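Local coordinates for protein aminotransferase, class I and II (Erwinia tasmaniensis, PDB 5Z0Q) that belongs to the class I and II aminotransferases, a family of enzymes built around a pyridoxal-5'-phosphate cofactor, and pairs with a second copy of itself, at residues Asp34-Arg46 with Arg364-Ala377. Numbering follows the deposited sequence.
Sequences DILPLWIADTDFR and RFNFGCPRQLLEEA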
ATOM      1  N   ASP A  34      18.702  -6.434 -26.781  1.00 29.63           N
ATOM      2  CA  ASP A  34      19.903  -7.110 -26.289  1.00 35.75           C
ATOM      3  C   ASP A  34      20.671  -6.163 -25.364  1.00 40.81           C
ATOM      4  O   ASP A  34      21.762  -5.676 -25.668  1.00 44.54           O
ATOM      5  CB  ASP A  34      20.764  -7.583 -27.454  1.00 30.77           C
ATOM      6  CG  ASP A  34      21.926  -8.454 -27.007  1.00 43.36           C
ATOM      7  OD1 ASP A  34      21.980  -8.819 -25.814  1.00 43.38           O
ATOM      8  OD2 ASP A  34      22.788  -8.774 -27.852  1.00 49.42           O
ATOM      9  N   ILE A  35      20.068  -5.900 -24.207  1.00 34.67           N
ATOM     10  CA  ILE A  35      20.641  -5.030 -23.189  1.00 33.15           C
ATOM     11  C   ILE A  35      20.494  -5.717 -21.838  1.00 36.42           C
ATOM     12  O   ILE A  35      19.406  -6.196 -21.497  1.00 37.10           O
ATOM     13  CB  ILE A  35      19.966  -3.644 -23.169  1.00 36.42           C
ATOM     14  CG1 ILE A  35      20.046  -2.983 -24.547  1.00 34.62           C
ATOM     15  CG2 ILE A  35      20.610  -2.751 -22.123  1.00 33.38           C
ATOM     16  CD1 ILE A  35      19.380  -1.627 -24.615  1.00 27.81           C
ATOM     17  N   LEU A  36      21.580  -5.764 -21.075  1.00 34.74           N
ATOM     18  CA  LEU A  36      21.563  -6.429 -19.776  1.00 34.53           C
ATOM     19  C   LEU A  36      20.957  -5.507 -18.725  1.00 32.89           C
ATOM     20  O   LEU A  36      21.483  -4.412 -18.498  1.00 34.70           O
ATOM     21  CB  LEU A  36      22.972  -6.836 -19.366  1.00 30.02           C
ATOM     22  CG  LEU A  36      23.715  -7.778 -20.314  1.00 32.60           C
ATOM     23  CD1 LEU A  36      25.060  -8.178 -19.724  1.00 30.82           C
ATOM     24  CD2 LEU A  36      22.876  -9.009 -20.626  1.00 34.21           C
ATOM     25  N   PRO A  37      19.864  -5.901 -18.065  1.00 32.05           N
ATOM     26  CA  PRO A  37      19.276  -5.042 -17.027  1.00 23.38           C
ATOM     27  C   PRO A  37      20.107  -5.023 -15.754  1.00 27.21           C
ATOM     28  O   PRO A  37      20.200  -6.031 -15.047  1.00 25.96           O
ATOM     29  CB  PRO A  37      17.898  -5.675 -16.781  1.00 23.64           C
ATOM     30  CG  PRO A  37      17.686  -6.644 -17.915  1.00 27.87           C
ATOM     31  CD  PRO A  37      19.048  -7.098 -18.314  1.00 28.19           C
ATOM     32  N   LEU A  38      20.716  -3.879 -15.452  1.00 27.78           N
ATOM     33  CA  LEU A  38      21.542  -3.718 -14.259  1.00 29.14           C
ATOM     34  C   LEU A  38      21.245  -2.383 -13.594  1.00 28.25           C
ATOM     35  O   LEU A  38      22.154  -1.671 -13.155  1.00 25.93           O
ATOM     36  CB  LEU A  38      23.028  -3.828 -14.598  1.00 29.17           C
ATOM     37  CG  LEU A  38      23.484  -5.085 -15.340  1.00 27.88           C
ATOM     38  CD1 LEU A  38      24.839  -4.857 -15.981  1.00 35.54           C
ATOM     39  CD2 LEU A  38      23.529  -6.280 -14.402  1.00 29.92           C
ATOM     40  N   TRP A  39      19.960  -2.025 -13.506  1.00 24.83           N
ATOM     41  CA  TRP A  39      19.566  -0.682 -13.088  1.00 27.13           C
ATOM     42  C   TRP A  39      18.801  -0.696 -11.770  1.00 22.14           C
ATOM     43  O   TRP A  39      19.367  -0.312 -10.743  1.00 24.58           O
ATOM     44  CB  TRP A  39      18.768  -0.003 -14.207  1.00 22.98           C
ATOM     45  CG  TRP A  39      17.531  -0.743 -14.642  1.00 24.02           C
ATOM     46  CD1 TRP A  39      17.472  -1.957 -15.264  1.00 22.86           C
ATOM     47  CD2 TRP A  39      16.174  -0.305 -14.492  1.00 22.98           C
ATOM     48  NE1 TRP A  39      16.165  -2.304 -15.501  1.00 21.99           N
ATOM     49  CE2 TRP A  39      15.349  -1.306 -15.039  1.00 20.34           C
ATOM     50  CE3 TRP A  39      15.578   0.835 -13.945  1.00 21.04           C
ATOM     51  CZ2 TRP A  39      13.961  -1.202 -15.055  1.00 21.18           C
ATOM     52  CZ3 TRP A  39      14.201   0.938 -13.963  1.00 15.82           C
ATOM     53  CH2 TRP A  39      13.407  -0.074 -14.514  1.00 23.58           C
ATOM     54  N   ILE A  40      17.538  -1.127 -11.755  1.00 18.92           N
ATOM     55  CA  ILE A  40      16.702  -0.965 -10.571  1.00 26.20           C
ATOM     56  C   ILE A  40      17.258  -1.796  -9.419  1.00 25.72           C
ATOM     57  O   ILE A  40      17.839  -2.874  -9.613  1.00 24.47           O
ATOM     58  CB  ILE A  40      15.239  -1.330 -10.890  1.00 25.16           C
ATOM     59  CG1 ILE A  40      14.297  -0.781  -9.816  1.00 27.12           C
ATOM     60  CG2 ILE A  40      15.068  -2.831 -11.040  1.00 18.67           C
ATOM     61  CD1 ILE A  40      12.829  -0.928 -10.164  1.00 18.26           C
ATOM     62  N   ALA A  41      17.090  -1.280  -8.200  1.00 25.07           N
ATOM     63  CA  ALA A  41      17.792  -1.798  -7.026  1.00 27.30           C
ATOM     64  C   ALA A  41      17.049  -3.004  -6.445  1.00 33.43           C
ATOM     65  O   ALA A  41      16.391  -2.942  -5.404  1.00 36.52           O
ATOM     66  CB  ALA A  41      17.970  -0.698  -5.991  1.00 26.19           C
ATOM     67  N   ASP A  42      17.175  -4.126  -7.148  1.00 26.99           N
ATOM     68  CA  ASP A  42      16.732  -5.412  -6.634  1.00 26.35           C
ATOM     69  C   ASP A  42      17.629  -6.492  -7.218  1.00 34.80           C
ATOM     70  O   ASP A  42      18.194  -6.329  -8.303  1.00 33.36           O
ATOM     71  CB  ASP A  42      15.254  -5.689  -6.955  1.00 28.73           C
ATOM     72  CG  ASP A  42      15.002  -5.933  -8.433  1.00 33.23           C
ATOM     73  OD1 ASP A  42      15.775  -5.421  -9.269  1.00 47.92           O
ATOM     74  OD2 ASP A  42      14.020  -6.632  -8.760  1.00 27.26           O
ATOM     75  N   THR A  43      17.770  -7.586  -6.483  1.00 29.40           N
ATOM     76  CA  THR A  43      18.634  -8.669  -6.920  1.00 32.24           C
ATOM     77  C   THR A  43      17.834  -9.717  -7.686  1.00 30.15           C
ATOM     78  O   THR A  43      16.604  -9.780  -7.609  1.00 27.50           O
ATOM     79  CB  THR A  43      19.342  -9.313  -5.726  1.00 33.99           C
ATOM     80  OG1 THR A  43      18.372  -9.850  -4.819  1.00 32.04           O
ATOM     81  CG2 THR A  43      20.195  -8.284  -4.996  1.00 26.60           C
ATOM     82  N   ASP A  44      18.555 -10.540  -8.448  1.00 30.06           N
ATOM     83  CA  ASP A  44      17.965 -11.645  -9.187  1.00 33.69           C
ATOM     84  C   ASP A  44      17.947 -12.938  -8.380  1.00 29.73           C
ATOM     85  O   ASP A  44      17.812 -14.022  -8.961  1.00 33.25           O
ATOM     86  CB  ASP A  44      18.716 -11.859 -10.503  1.00 27.03           C
ATOM     87  CG  ASP A  44      18.668 -10.640 -11.405  1.00 31.02           C
ATOM     88  OD1 ASP A  44      17.647  -9.920 -11.383  1.00 31.10           O
ATOM     89  OD2 ASP A  44      19.652 -10.402 -12.138  1.00 28.78           O
ATOM     90  N   PHE A  45      18.071 -12.847  -7.059  1.00 26.30           N
ATOM     91  CA  PHE A  45      18.204 -14.019  -6.208  1.00 26.26           C
ATOM     92  C   PHE A  45      16.843 -14.494  -5.718  1.00 27.13           C
ATOM     93  O   PHE A  45      16.000 -13.692  -5.307  1.00 30.40           O
ATOM     94  CB  PHE A  45      19.107 -13.713  -5.011  1.00 27.88           C
ATOM     95  CG  PHE A  45      20.477 -13.227  -5.393  1.00 31.15           C
ATOM     96  CD1 PHE A  45      21.108 -13.709  -6.528  1.00 32.93           C
ATOM     97  CD2 PHE A  45      21.130 -12.283  -4.619  1.00 29.72           C
ATOM     98  CE1 PHE A  45      22.367 -13.260  -6.881  1.00 32.72           C
ATOM     99  CE2 PHE A  45      22.390 -11.831  -4.967  1.00 28.56           C
ATOM    100  CZ  PHE A  45      23.008 -12.320  -6.099  1.00 24.99           C
ATOM    101  N   ARG A  46      16.638 -15.807  -5.772  1.00 25.16           N
ATOM    102  CA  ARG A  46      15.445 -16.411  -5.196  1.00 28.18           C
ATOM    103  C   ARG A  46      15.416 -16.179  -3.690  1.00 26.47           C
ATOM    104  O   ARG A  46      16.451 -16.224  -3.019  1.00 25.35           O
ATOM    105  CB  ARG A  46      15.423 -17.906  -5.519  1.00 30.56           C
ATOM    106  CG  ARG A  46      14.394 -18.732  -4.766  1.00 33.29           C
ATOM    107  CD  ARG A  46      14.569 -20.208  -5.097  1.00 34.98           C
ATOM    108  NE  ARG A  46      13.858 -21.086  -4.171  1.00 38.39           N
ATOM    109  CZ  ARG A  46      12.657 -21.605  -4.404  1.00 38.16           C
ATOM    110  NH1 ARG A  46      12.021 -21.333  -5.535  1.00 35.35           N
ATOM    111  NH2 ARG A  46      12.090 -22.396  -3.502  1.00 46.87           N
ATOM    112  N   ARG A 364      24.746   3.996 -12.139  1.00 27.79           N
ATOM    113  CA  ARG A 364      24.648   3.075 -11.016  1.00 26.12           C
ATOM    114  C   ARG A 364      24.676   1.640 -11.526  1.00 27.18           C
ATOM    115  O   ARG A 364      23.882   1.267 -12.396  1.00 28.80           O
ATOM    116  CB  ARG A 364      23.381   3.331 -10.198  1.00 30.07           C
ATOM    117  CG  ARG A 364      23.447   2.754  -8.789  1.00 24.84           C
ATOM    118  CD  ARG A 364      22.201   3.066  -7.978  1.00 22.38           C
ATOM    119  NE  ARG A 364      21.025   2.364  -8.484  1.00 26.35           N
ATOM    120  CZ  ARG A 364      19.857   2.315  -7.854  1.00 31.01           C
ATOM    121  NH1 ARG A 364      19.705   2.927  -6.687  1.00 35.08           N
ATOM    122  NH2 ARG A 364      18.840   1.652  -8.388  1.00 31.90           N
ATOM    123  N   PHE A 365      25.593   0.843 -10.984  1.00 27.62           N
ATOM    124  CA  PHE A 365      25.810  -0.532 -11.414  1.00 24.19           C
ATOM    125  C   PHE A 365      25.193  -1.479 -10.391  1.00 26.37           C
ATOM    126  O   PHE A 365      25.556  -1.445  -9.210  1.00 25.25           O
ATOM    127  CB  PHE A 365      27.306  -0.813 -11.573  1.00 21.27           C
ATOM    128  CG  PHE A 365      27.619  -2.033 -12.397  1.00 24.71           C
ATOM    129  CD1 PHE A 365      27.326  -3.303 -11.928  1.00 27.22           C
ATOM    130  CD2 PHE A 365      28.230  -1.908 -13.632  1.00 27.42           C
ATOM    131  CE1 PHE A 365      27.618  -4.420 -12.682  1.00 26.63           C
ATOM    132  CE2 PHE A 365      28.527  -3.025 -14.389  1.00 31.44           C
ATOM    133  CZ  PHE A 365      28.220  -4.281 -13.913  1.00 27.01           C
ATOM    134  N   ASN A 366      24.274  -2.326 -10.844  1.00 21.42           N
ATOM    135  CA  ASN A 366      23.636  -3.324  -9.990  1.00 23.51           C
ATOM    136  C   ASN A 366      24.351  -4.653 -10.211  1.00 26.60           C
ATOM    137  O   ASN A 366      24.096  -5.351 -11.196  1.00 32.69           O
ATOM    138  CB  ASN A 366      22.145  -3.429 -10.298  1.00 28.93           C
ATOM    139  CG  ASN A 366      21.391  -4.275  -9.284  1.00 23.49           C
ATOM    140  OD1 ASN A 366      21.971  -5.124  -8.604  1.00 20.79           O
ATOM    141  ND2 ASN A 366      20.087  -4.047  -9.181  1.00 18.06           N
ATOM    142  N   PHE A 367      25.253  -5.004  -9.294  1.00 29.27           N
ATOM    143  CA  PHE A 367      25.921  -6.296  -9.333  1.00 24.12           C
ATOM    144  C   PHE A 367      25.267  -7.312  -8.402  1.00 24.20           C
ATOM    145  O   PHE A 367      25.913  -8.286  -8.000  1.00 22.14           O
ATOM    146  CB  PHE A 367      27.412  -6.145  -9.014  1.00 24.73           C
ATOM    147  CG  PHE A 367      27.703  -5.510  -7.682  1.00 24.48           C
ATOM    148  CD1 PHE A 367      27.839  -6.285  -6.541  1.00 26.91           C
ATOM    149  CD2 PHE A 367      27.876  -4.139  -7.576  1.00 28.04           C
ATOM    150  CE1 PHE A 367      28.121  -5.704  -5.318  1.00 24.37           C
ATOM    151  CE2 PHE A 367      28.162  -3.552  -6.357  1.00 26.69           C
ATOM    152  CZ  PHE A 367      28.284  -4.335  -5.226  1.00 25.61           C
ATOM    153  N   GLY A 368      23.999  -7.102  -8.053  1.00 24.65           N
ATOM    154  CA  GLY A 368      23.236  -8.090  -7.316  1.00 23.59           C
ATOM    155  C   GLY A 368      22.640  -9.124  -8.249  1.00 25.06           C
ATOM    156  O   GLY A 368      21.449  -9.077  -8.570  1.00 24.70           O
ATOM    157  N   CYS A 369      23.469 -10.064  -8.690  1.00 24.88           N
ATOM    158  CA  CYS A 369      23.095 -11.027  -9.715  1.00 25.68           C
ATOM    159  C   CYS A 369      24.096 -12.173  -9.675  1.00 28.59           C
ATOM    160  O   CYS A 369      25.160 -12.045  -9.057  1.00 26.40           O
ATOM    161  CB  CYS A 369      23.071 -10.370 -11.105  1.00 25.88           C
ATOM    162  SG  CYS A 369      24.630  -9.593 -11.573  1.00 31.72           S
ATOM    163  N   PRO A 370      23.782 -13.309 -10.303  1.00 29.52           N
ATOM    164  CA  PRO A 370      24.766 -14.395 -10.374  1.00 28.31           C
ATOM    165  C   PRO A 370      26.038 -13.941 -11.073  1.00 27.10           C
ATOM    166  O   PRO A 370      26.012 -13.106 -11.980  1.00 30.04           O
ATOM    167  CB  PRO A 370      24.040 -15.488 -11.171  1.00 30.06           C
ATOM    168  CG  PRO A 370      22.898 -14.793 -11.841  1.00 38.38           C
ATOM    169  CD  PRO A 370      22.496 -13.706 -10.901  1.00 36.44           C
ATOM    170  N   ARG A 371      27.164 -14.506 -10.629  1.00 28.41           N
ATOM    171  CA  ARG A 371      28.468 -14.053 -11.103  1.00 29.69           C
ATOM    172  C   ARG A 371      28.631 -14.254 -12.604  1.00 30.97           C
ATOM    173  O   ARG A 371      29.355 -13.493 -13.257  1.00 31.24           O
ATOM    174  CB  ARG A 371      29.575 -14.779 -10.337  1.00 32.54           C
ATOM    175  CG  ARG A 371      30.975 -14.264 -10.616  1.00 33.29           C
ATOM    176  CD  ARG A 371      31.992 -14.876  -9.665  1.00 42.73           C
ATOM    177  NE  ARG A 371      31.709 -14.543  -8.271  1.00 47.82           N
ATOM    178  CZ  ARG A 371      31.312 -15.423  -7.357  1.00 46.34           C
ATOM    179  NH1 ARG A 371      31.160 -16.700  -7.686  1.00 50.49           N
ATOM    180  NH2 ARG A 371      31.074 -15.031  -6.113  1.00 38.21           N
ATOM    181  N   GLN A 372      27.968 -15.265 -13.171  1.00 31.20           N
ATOM    182  CA  GLN A 372      28.050 -15.479 -14.612  1.00 34.68           C
ATOM    183  C   GLN A 372      27.478 -14.291 -15.378  1.00 35.48           C
ATOM    184  O   GLN A 372      27.999 -13.913 -16.434  1.00 33.97           O
ATOM    185  CB  GLN A 372      27.323 -16.767 -14.994  1.00 38.47           C
ATOM    186  CG  GLN A 372      27.486 -17.164 -16.451  1.00 41.27           C
ATOM    187  CD  GLN A 372      26.615 -18.343 -16.835  1.00 52.70           C
ATOM    188  OE1 GLN A 372      25.619 -18.188 -17.541  1.00 62.68           O
ATOM    189  NE2 GLN A 372      26.988 -19.531 -16.373  1.00 48.56           N
ATOM    190  N   LEU A 373      26.408 -13.685 -14.858  1.00 33.13           N
ATOM    191  CA  LEU A 373      25.843 -12.506 -15.504  1.00 26.28           C
ATOM    192  C   LEU A 373      26.718 -11.277 -15.288  1.00 28.44           C
ATOM    193  O   LEU A 373      26.742 -10.378 -16.136  1.00 25.44           O
ATOM    194  CB  LEU A 373      24.425 -12.252 -14.990  1.00 28.29           C
ATOM    195  CG  LEU A 373      23.650 -11.107 -15.647  1.00 34.83           C
ATOM    196  CD1 LEU A 373      23.565 -11.310 -17.153  1.00 26.81           C
ATOM    197  CD2 LEU A 373      22.262 -10.977 -15.040  1.00 30.77           C
ATOM    198  N   LEU A 374      27.443 -11.221 -14.168  1.00 28.86           N
ATOM    199  CA  LEU A 374      28.342 -10.095 -13.935  1.00 31.89           C
ATOM    200  C   LEU A 374      29.529 -10.131 -14.889  1.00 31.74           C
ATOM    201  O   LEU A 374      29.964  -9.086 -15.386  1.00 31.31           O
ATOM    202  CB  LEU A 374      28.821 -10.093 -12.483  1.00 33.93           C
ATOM    203  CG  LEU A 374      29.771  -8.953 -12.107  1.00 29.52           C
ATOM    204  CD1 LEU A 374      29.083  -7.609 -12.279  1.00 26.86           C
ATOM    205  CD2 LEU A 374      30.285  -9.117 -10.687  1.00 35.79           C
ATOM    206  N   GLU A 375      30.068 -11.326 -15.152  1.00 31.21           N
ATOM    207  CA  GLU A 375      31.190 -11.446 -16.079  1.00 31.31           C
ATOM    208  C   GLU A 375      30.796 -11.002 -17.482  1.00 33.67           C
ATOM    209  O   GLU A 375      31.578 -10.338 -18.174  1.00 32.37           O
ATOM    210  CB  GLU A 375      31.705 -12.885 -16.094  1.00 33.73           C
ATOM    211  CG  GLU A 375      32.292 -13.351 -14.772  1.00 36.41           C
ATOM    212  CD  GLU A 375      32.581 -14.839 -14.755  1.00 45.15           C
ATOM    213  OE1 GLU A 375      32.136 -15.542 -15.686  1.00 53.66           O
ATOM    214  OE2 GLU A 375      33.252 -15.306 -13.811  1.00 44.81           O
ATOM    215  N   GLU A 376      29.584 -11.355 -17.919  1.00 33.05           N
ATOM    216  CA  GLU A 376      29.111 -10.896 -19.220  1.00 34.89           C
ATOM    217  C   GLU A 376      28.937  -9.383 -19.249  1.00 29.56           C
ATOM    218  O   GLU A 376      29.161  -8.754 -20.289  1.00 29.92           O
ATOM    219  CB  GLU A 376      27.796 -11.588 -19.577  1.00 35.46           C
ATOM    220  CG  GLU A 376      27.905 -13.098 -19.709  1.00 46.18           C
ATOM    221  CD  GLU A 376      26.576 -13.754 -20.033  1.00 59.63           C
ATOM    222  OE1 GLU A 376      25.562 -13.030 -20.133  1.00 56.51           O
ATOM    223  OE2 GLU A 376      26.547 -14.993 -20.187  1.00 57.28           O
ATOM    224  N   ALA A 377      28.540  -8.785 -18.123  1.00 30.98           N
ATOM    225  CA  ALA A 377      28.418  -7.333 -18.062  1.00 25.52           C
ATOM    226  C   ALA A 377      29.784  -6.662 -18.115  1.00 31.41           C
ATOM    227  O   ALA A 377      29.957  -5.648 -18.802  1.00 30.70           O
ATOM    228  CB  ALA A 377      27.667  -6.923 -16.796  1.00 24.64           C
TER
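Strand 36-38 and helix 371-377 run at 107° to each other with their axes 10.1 Å apart, while the loop after the strand, Trp39-Phe45, wraps round the turn leading into the helix; two backbone bonds, Asn366 N to Leu38 O and Asp44 N to Gly368 O, each 3.2 Å, join the segments. Together they link the outermost strand, within the chain, of the smaller mixed sheet to the C-terminal helix of this PLP-dependent aminotransferase fold. The Asn366 side chain ties the loop down. Its CG stands anti to the backbone N (chi1 -170°), which carries the amide in among the loop carbonyls: ND2 donates to Asp42 O at 3.1 Å, from above the carbonyl plane, and weakly to Ile40 O. On the other branch OD1 accepts from Gly368 N at 2.9 Å, closing an Asx turn; an amide suits this place because it donates and accepts at once. Arg364, its chain bent at chi3 (68°), brings NH2 to Trp39 O at 3.1 Å, with the oxygen at the edge of the guanidinium. The side chain of Ala41, small enough to sit against that group, is about 4 Å from the bound PLP. Leu36 and Leu38 pack on the helix by Leu373 and Ala377, and Leu38 also lies alongside Phe365. Pro370, at the N-cap position, packs its rigid ring by CD on Phe45 CE1. Leu38 CD1 finally rests 3.6 Å from Ala377 CB.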